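PDB 5MPT: citrinin polyketide synthase from Monascus purpureus, which builds the keto-aldehyde precursor of the mycotoxin citrinin from malonyl-CoA units, the part described here being its C-methyltransferase (CMeT) domain. Local coordinates for residues S15-A20 with E191-Q196; G35-Y40 with A184-Q189. One frame throughout, in Å; residues are numbered along the deposited sequence.

How the contacts relate
Both contacts use helix 181-198, which lies beside the central sheet of the methyltransferase domain, and their centres are about 19 Å apart. Contact 1 pairs residues 191-196 with the N-terminal helix, helix against helix, far from the annotated sites. Contact 2 sets residues 184-189 against a loop between two helices, nearer the centre of the chain and the catalytic residues. Both are largely buried and apolar, and neither has a hydrogen bond between its segments. In contact 1 the ring edge of Phe193 meets backbone and a methyl group; in contact 2 branched aliphatic side chains meet a glycine and an indole. Side-chain polar groups take little part; Thr39 instead holds an ethanediol, probably from the crystallisation liquor.

Contact 1. Residues S15-A20 with E191-Q196; sequences SAILDA and EFFLEQ
Ala20 and Phe193 meet without any hydrogen bond between their segments; the shortest backbone hydrogen bond within either segment, from Asp19 N to Ser15 O (2.8 Å), lies in helix 14-26. The contact is a roughly antiparallel helix pair on the Rossmann-like methyltransferase fold. Helix 14-26 packs against helix 181-198, the local axes approaching to 9.0 Å with 142° between their N-to-C directions. The side chains of Ile17 and Phe193 both reach Ile379 on strand 375-381, so the two helices share a base on the central sheet.

Ala20 and Phe193 share most of the contact. With CG anti to its backbone N (chi1 161°), the Phe193 ring swings across to the other helix and presents its edge. Near the ring plane, CE1 lies 3.6 Å from Ile17 O, and the neighbouring CD1 lies 3.6 Å from Ala20 C. The ring edge thus meets backbone atoms of two residues three positions apart, which the helix brings together. Ile17 adds a looser touch, its CG2 standing 4.3 Å from Phe193 CZ.

Gln196 gives CB and its backbone carbonyl carbon; the chain bends at chi2 (-63°) and takes the amide away from the N-terminal helix. Glu191 and Glu195 face helix 221-231 instead, in salt bridges with Lys223 and Arg230. Ala20 CB sits between Phe193 and Gln196, 3.6 Å from Phe193 CD1 and backbone O and 4.0 Å from Gln196 CB.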
loop_
_atom_site.group_PDB
_atom_site.type_symbol
_atom_site.label_atom_id
_atom_site.label_comp_id
_atom_site.label_asym_id
_atom_site.label_seq_id
_atom_site.Cartn_x
_atom_site.Cartn_y
_atom_site.Cartn_z
ATOM N N SER A 15 0.743 -24.409 -15.177
ATOM C CA SER A 15 2.023 -24.038 -15.796
ATOM C C SER A 15 1.994 -22.616 -16.328
ATOM O O SER A 15 3.025 -21.943 -16.340
ATOM C CB SER A 15 2.391 -24.998 -16.925
ATOM O OG SER A 15 1.546 -24.842 -18.063
ATOM N N ALA A 16 0.839 -22.155 -16.800
ATOM C CA ALA A 16 0.711 -20.789 -17.280
ATOM C C ALA A 16 0.957 -19.804 -16.153
ATOM O O ALA A 16 1.634 -18.783 -16.340
ATOM C CB ALA A 16 -0.674 -20.560 -17.866
ATOM N N ILE A 17 0.412 -20.096 -14.983
ATOM C CA ILE A 17 0.617 -19.214 -13.844
ATOM C C ILE A 17 2.079 -19.215 -13.432
ATOM O O ILE A 17 2.699 -18.159 -13.249
ATOM C CB ILE A 17 -0.271 -19.642 -12.671
ATOM C CG1 ILE A 17 -1.751 -19.668 -13.064
ATOM C CG2 ILE A 17 -0.039 -18.642 -11.515
ATOM C CD1 ILE A 17 -2.633 -20.408 -12.044
ATOM N N LEU A 18 2.627 -20.404 -13.202
ATOM C CA LEU A 18 3.972 -20.509 -12.655
ATOM C C LEU A 18 5.026 -20.012 -13.634
ATOM O O LEU A 18 6.019 -19.394 -13.223
ATOM C CB LEU A 18 4.256 -21.951 -12.253
ATOM C CG LEU A 18 3.359 -22.508 -11.160
ATOM C CD1 LEU A 18 3.660 -23.986 -11.119
ATOM C CD2 LEU A 18 3.616 -21.901 -9.847
ATOM N N ASP A 19 4.853 -20.286 -14.933
ATOM C CA ASP A 19 5.820 -19.802 -15.898
ATOM C C ASP A 19 5.738 -18.292 -16.059
ATOM O O ASP A 19 6.770 -17.617 -16.128
ATOM C CB ASP A 19 5.622 -20.516 -17.241
ATOM C CG ASP A 19 5.897 -22.017 -17.155
ATOM O OD1 ASP A 19 6.515 -22.463 -16.163
ATOM O OD2 ASP A 19 5.539 -22.749 -18.112
ATOM N N ALA A 20 4.529 -17.740 -16.127
ATOM C CA ALA A 20 4.404 -16.289 -16.182
ATOM C C ALA A 20 4.969 -15.632 -14.929
ATOM O O ALA A 20 5.642 -14.595 -15.015
ATOM C CB ALA A 20 2.957 -15.862 -16.395
ATOM N N GLU A 191 1.060 -6.112 -14.720
ATOM C CA GLU A 191 0.635 -6.131 -16.124
ATOM C C GLU A 191 1.432 -7.146 -16.934
ATOM O O GLU A 191 0.867 -7.912 -17.707
ATOM C CB GLU A 191 0.767 -4.758 -16.766
ATOM C CG GLU A 191 -0.084 -3.668 -16.137
ATOM C CD GLU A 191 0.202 -2.330 -16.788
ATOM O OE1 GLU A 191 0.654 -1.410 -16.063
ATOM O OE2 GLU A 191 0.007 -2.217 -18.025
ATOM N N PHE A 192 2.760 -7.126 -16.806
ATOM C CA PHE A 192 3.617 -8.046 -17.546
ATOM C C PHE A 192 3.301 -9.497 -17.202
ATOM O O PHE A 192 3.154 -10.361 -18.091
ATOM C CB PHE A 192 5.088 -7.677 -17.253
ATOM C CG PHE A 192 6.077 -8.572 -17.899
ATOM C CD1 PHE A 192 6.009 -8.850 -19.262
ATOM C CD2 PHE A 192 7.093 -9.144 -17.145
ATOM C CE1 PHE A 192 6.990 -9.642 -19.864
ATOM C CE2 PHE A 192 8.045 -9.972 -17.733
ATOM C CZ PHE A 192 7.996 -10.216 -19.090
ATOM N N PHE A 193 3.121 -9.775 -15.915
ATOM C CA PHE A 193 2.770 -11.115 -15.489
ATOM C C PHE A 193 1.473 -11.555 -16.159
ATOM O O PHE A 193 1.388 -12.643 -16.754
ATOM C CB PHE A 193 2.640 -11.154 -13.968
ATOM C CG PHE A 193 1.853 -12.321 -13.469
ATOM C CD1 PHE A 193 2.311 -13.617 -13.657
ATOM C CD2 PHE A 193 0.647 -12.122 -12.812
ATOM C CE1 PHE A 193 1.600 -14.713 -13.235
ATOM C CE2 PHE A 193 -0.079 -13.214 -12.366
ATOM C CZ PHE A 193 0.386 -14.525 -12.586
ATOM N N LEU A 194 0.435 -10.711 -16.071
ATOM C CA LEU A 194 -0.864 -11.096 -16.617
ATOM C C LEU A 194 -0.811 -11.269 -18.139
ATOM O O LEU A 194 -1.444 -12.182 -18.684
ATOM C CB LEU A 194 -1.924 -10.072 -16.229
ATOM C CG LEU A 194 -2.322 -10.071 -14.751
ATOM C CD1 LEU A 194 -3.190 -8.852 -14.426
ATOM C CD2 LEU A 194 -3.049 -11.383 -14.385
ATOM N N GLU A 195 -0.076 -10.398 -18.844
ATOM C CA GLU A 195 0.037 -10.537 -20.287
ATOM C C GLU A 195 0.697 -11.860 -20.640
ATOM O O GLU A 195 0.220 -12.591 -21.521
ATOM C CB GLU A 195 0.825 -9.360 -20.872
ATOM C CG GLU A 195 0.922 -9.457 -22.362
ATOM C CD GLU A 195 1.362 -8.174 -23.022
ATOM O OE1 GLU A 195 1.986 -7.348 -22.345
ATOM O OE2 GLU A 195 1.073 -7.982 -24.221
ATOM N N GLN A 196 1.782 -12.202 -19.943
ATOM C CA GLN A 196 2.467 -13.459 -20.235
ATOM C C GLN A 196 1.598 -14.646 -19.847
ATOM O O GLN A 196 1.649 -15.717 -20.480
ATOM C CB GLN A 196 3.801 -13.493 -19.487
ATOM C CG GLN A 196 4.820 -12.502 -20.030
ATOM C CD GLN A 196 5.181 -12.826 -21.470
ATOM O OE1 GLN A 196 5.410 -13.983 -21.819
ATOM N NE2 GLN A 196 5.118 -11.828 -22.323
#

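Contact 2. Residues G35-Y40 with A184-Q189; sequences GQLGTY and AVWIQQ. With EDO (1,2-ethanediol), chain C.
Leu37 and Gly35 both meet one methyl group of Val185. CG2 of Val185 stands 3.9 Å from Leu37 CB, and the same carbon is 4.0 Å from Gly35 CA, an approach permitted by the glycine's missing beta carbon. Val185 has CG1 anti to its backbone N, though twisted well off the ideal (chi1 152°). Its two branches divide the work: CG2 faces the loop, while CG1 sits over the centre of the Trp186 ring, 3.8 Å above the plane. Leu37 also has CG anti to its N, again rotated from the ideal (chi1 -155°); this sends CG toward the helix, and chi2 turns CD2 to the six-membered ring of the indole. CD2 comes within 3.6 Å of Trp186 CH2, the two side chains crossing at about a right angle.

The loop leaves helix 28-34 through a Schellman motif: Gln36, with phi +69°, is the C-prime residue, and Leu37 N bonds back to Ile32 O. A type I turn from Leu37 to Tyr40, closed by Tyr40 N to Leu37 O (3.0 Å), leads into helix 40-62. Helix 181-198 brings Trp186 to Leu314 of strand 309-316 in the methyltransferase sheet; the side chain of Trp186 is about 9 Å from that of the catalytic Glu315.

Thr39, at the N-cap position, makes no capping bond with its side chain. Its OG1 accepts a hydrogen bond from O1 of a 1,2-ethanediol (2.8 Å), probably left from crystallisation, which Glu132 OE1 and His135 NE2 also bind.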
loop_
_atom_site.group_PDB
_atom_site.type_symbol
_atom_site.label_atom_id
_atom_site.label_comp_id
_atom_site.label_asym_id
_atom_site.label_seq_id
_atom_site.Cartn_x
_atom_site.Cartn_y
_atom_site.Cartn_z
ATOM N N GLY A 35 11.074 1.945 -14.037
ATOM C CA GLY A 35 10.055 2.778 -13.444
ATOM C C GLY A 35 10.560 3.918 -12.621
ATOM O O GLY A 35 9.733 4.566 -11.987
ATOM N N GLN A 36 11.865 4.176 -12.635
ATOM C CA GLN A 36 12.472 5.330 -11.991
ATOM C C GLN A 36 12.414 5.254 -10.462
ATOM O O GLN A 36 12.411 6.284 -9.784
ATOM C CB GLN A 36 11.835 6.630 -12.497
ATOM C CG GLN A 36 11.952 6.802 -14.010
ATOM C CD GLN A 36 13.386 6.615 -14.516
ATOM O OE1 GLN A 36 14.270 7.377 -14.161
ATOM N NE2 GLN A 36 13.616 5.572 -15.337
ATOM N N LEU A 37 12.436 4.034 -9.927
ATOM C CA LEU A 37 12.551 3.750 -8.507
ATOM C C LEU A 37 13.963 3.331 -8.089
ATOM O O LEU A 37 14.191 3.047 -6.916
ATOM C CB LEU A 37 11.538 2.646 -8.129
ATOM C CG LEU A 37 11.084 2.630 -6.653
ATOM C CD1 LEU A 37 10.301 3.883 -6.310
ATOM C CD2 LEU A 37 10.274 1.336 -6.441
ATOM N N GLY A 38 14.928 3.296 -9.005
ATOM C CA GLY A 38 16.213 2.738 -8.626
ATOM C C GLY A 38 17.098 3.595 -7.744
ATOM O O GLY A 38 18.130 3.103 -7.288
ATOM N N THR A 39 16.702 4.815 -7.406
ATOM C CA THR A 39 17.410 5.576 -6.385
ATOM C C THR A 39 16.539 5.834 -5.186
ATOM O O THR A 39 16.927 6.631 -4.323
ATOM C CB THR A 39 17.892 6.914 -6.926
ATOM O OG1 THR A 39 16.775 7.663 -7.411
ATOM C CG2 THR A 39 18.888 6.704 -8.051
ATOM N N TYR A 40 15.380 5.187 -5.097
ATOM C CA TYR A 40 14.392 5.613 -4.106
ATOM C C TYR A 40 14.859 5.340 -2.681
ATOM O O TYR A 40 14.756 6.213 -1.811
ATOM C CB TYR A 40 13.062 4.921 -4.382
ATOM C CG TYR A 40 11.847 5.562 -3.699
ATOM C CD1 TYR A 40 11.216 6.671 -4.261
ATOM C CD2 TYR A 40 11.298 5.029 -2.537
ATOM C CE1 TYR A 40 10.126 7.260 -3.661
ATOM C CE2 TYR A 40 10.171 5.610 -1.941
ATOM C CZ TYR A 40 9.579 6.694 -2.531
ATOM O OH TYR A 40 8.480 7.262 -1.978
ATOM N N ALA A 184 3.626 2.355 -8.891
ATOM C CA ALA A 184 3.475 2.012 -10.306
ATOM C C ALA A 184 4.403 0.889 -10.732
ATOM O O ALA A 184 4.043 0.095 -11.603
ATOM C CB ALA A 184 3.698 3.239 -11.176
ATOM N N VAL A 185 5.578 0.781 -10.123
ATOM C CA VAL A 185 6.549 -0.229 -10.539
ATOM C C VAL A 185 5.908 -1.612 -10.511
ATOM O O VAL A 185 5.958 -2.375 -11.493
ATOM C CB VAL A 185 7.792 -0.161 -9.631
ATOM C CG1 VAL A 185 8.494 -1.545 -9.544
ATOM C CG2 VAL A 185 8.720 0.903 -10.146
ATOM N N TRP A 186 5.307 -1.962 -9.377
ATOM C CA TRP A 186 4.781 -3.308 -9.210
ATOM C C TRP A 186 3.443 -3.510 -9.907
ATOM O O TRP A 186 3.135 -4.639 -10.289
ATOM C CB TRP A 186 4.665 -3.639 -7.719
ATOM C CG TRP A 186 6.016 -3.900 -7.146
ATOM C CD1 TRP A 186 6.737 -5.056 -7.233
ATOM C CD2 TRP A 186 6.844 -2.961 -6.453
ATOM N NE1 TRP A 186 7.959 -4.905 -6.625
ATOM C CE2 TRP A 186 8.044 -3.633 -6.127
ATOM C CE3 TRP A 186 6.672 -1.635 -6.036
ATOM C CZ2 TRP A 186 9.071 -3.021 -5.446
ATOM C CZ3 TRP A 186 7.693 -1.036 -5.382
ATOM C CH2 TRP A 186 8.876 -1.734 -5.069
ATOM N N ILE A 187 2.686 -2.436 -10.138
ATOM C CA ILE A 187 1.506 -2.523 -10.990
ATOM C C ILE A 187 1.924 -2.827 -12.417
ATOM O O ILE A 187 1.341 -3.679 -13.086
ATOM C CB ILE A 187 0.680 -1.222 -10.898
ATOM C CG1 ILE A 187 0.172 -1.002 -9.461
ATOM C CG2 ILE A 187 -0.492 -1.281 -11.872
ATOM C CD1 ILE A 187 -0.564 0.355 -9.230
ATOM N N GLN A 188 2.960 -2.137 -12.899
ATOM C CA GLN A 188 3.467 -2.424 -14.230
ATOM C C GLN A 188 3.970 -3.852 -14.311
ATOM O O GLN A 188 3.767 -4.526 -15.314
ATOM C CB GLN A 188 4.570 -1.413 -14.569
ATOM C CG GLN A 188 5.012 -1.429 -15.999
ATOM C CD GLN A 188 4.029 -0.753 -16.936
ATOM O OE1 GLN A 188 3.664 0.411 -16.735
ATOM N NE2 GLN A 188 3.590 -1.485 -17.975
ATOM N N GLN A 189 4.630 -4.333 -13.266
ATOM C CA GLN A 189 5.105 -5.711 -13.260
ATOM C C GLN A 189 3.939 -6.698 -13.274
ATOM O O GLN A 189 3.996 -7.741 -13.934
ATOM C CB GLN A 189 6.011 -5.915 -12.044
ATOM C CG GLN A 189 6.618 -7.291 -11.994
ATOM C CD GLN A 189 7.460 -7.489 -10.762
ATOM O OE1 GLN A 189 7.202 -6.883 -9.739
ATOM N NE2 GLN A 189 8.475 -8.351 -10.849
HETATM C C1 EDO C . 15.038 8.330 -10.827
HETATM O O1 EDO C . 16.242 7.947 -10.163
HETATM C C2 EDO C . 14.337 9.400 -10.006
HETATM O O2 EDO C . 14.432 9.061 -8.612
#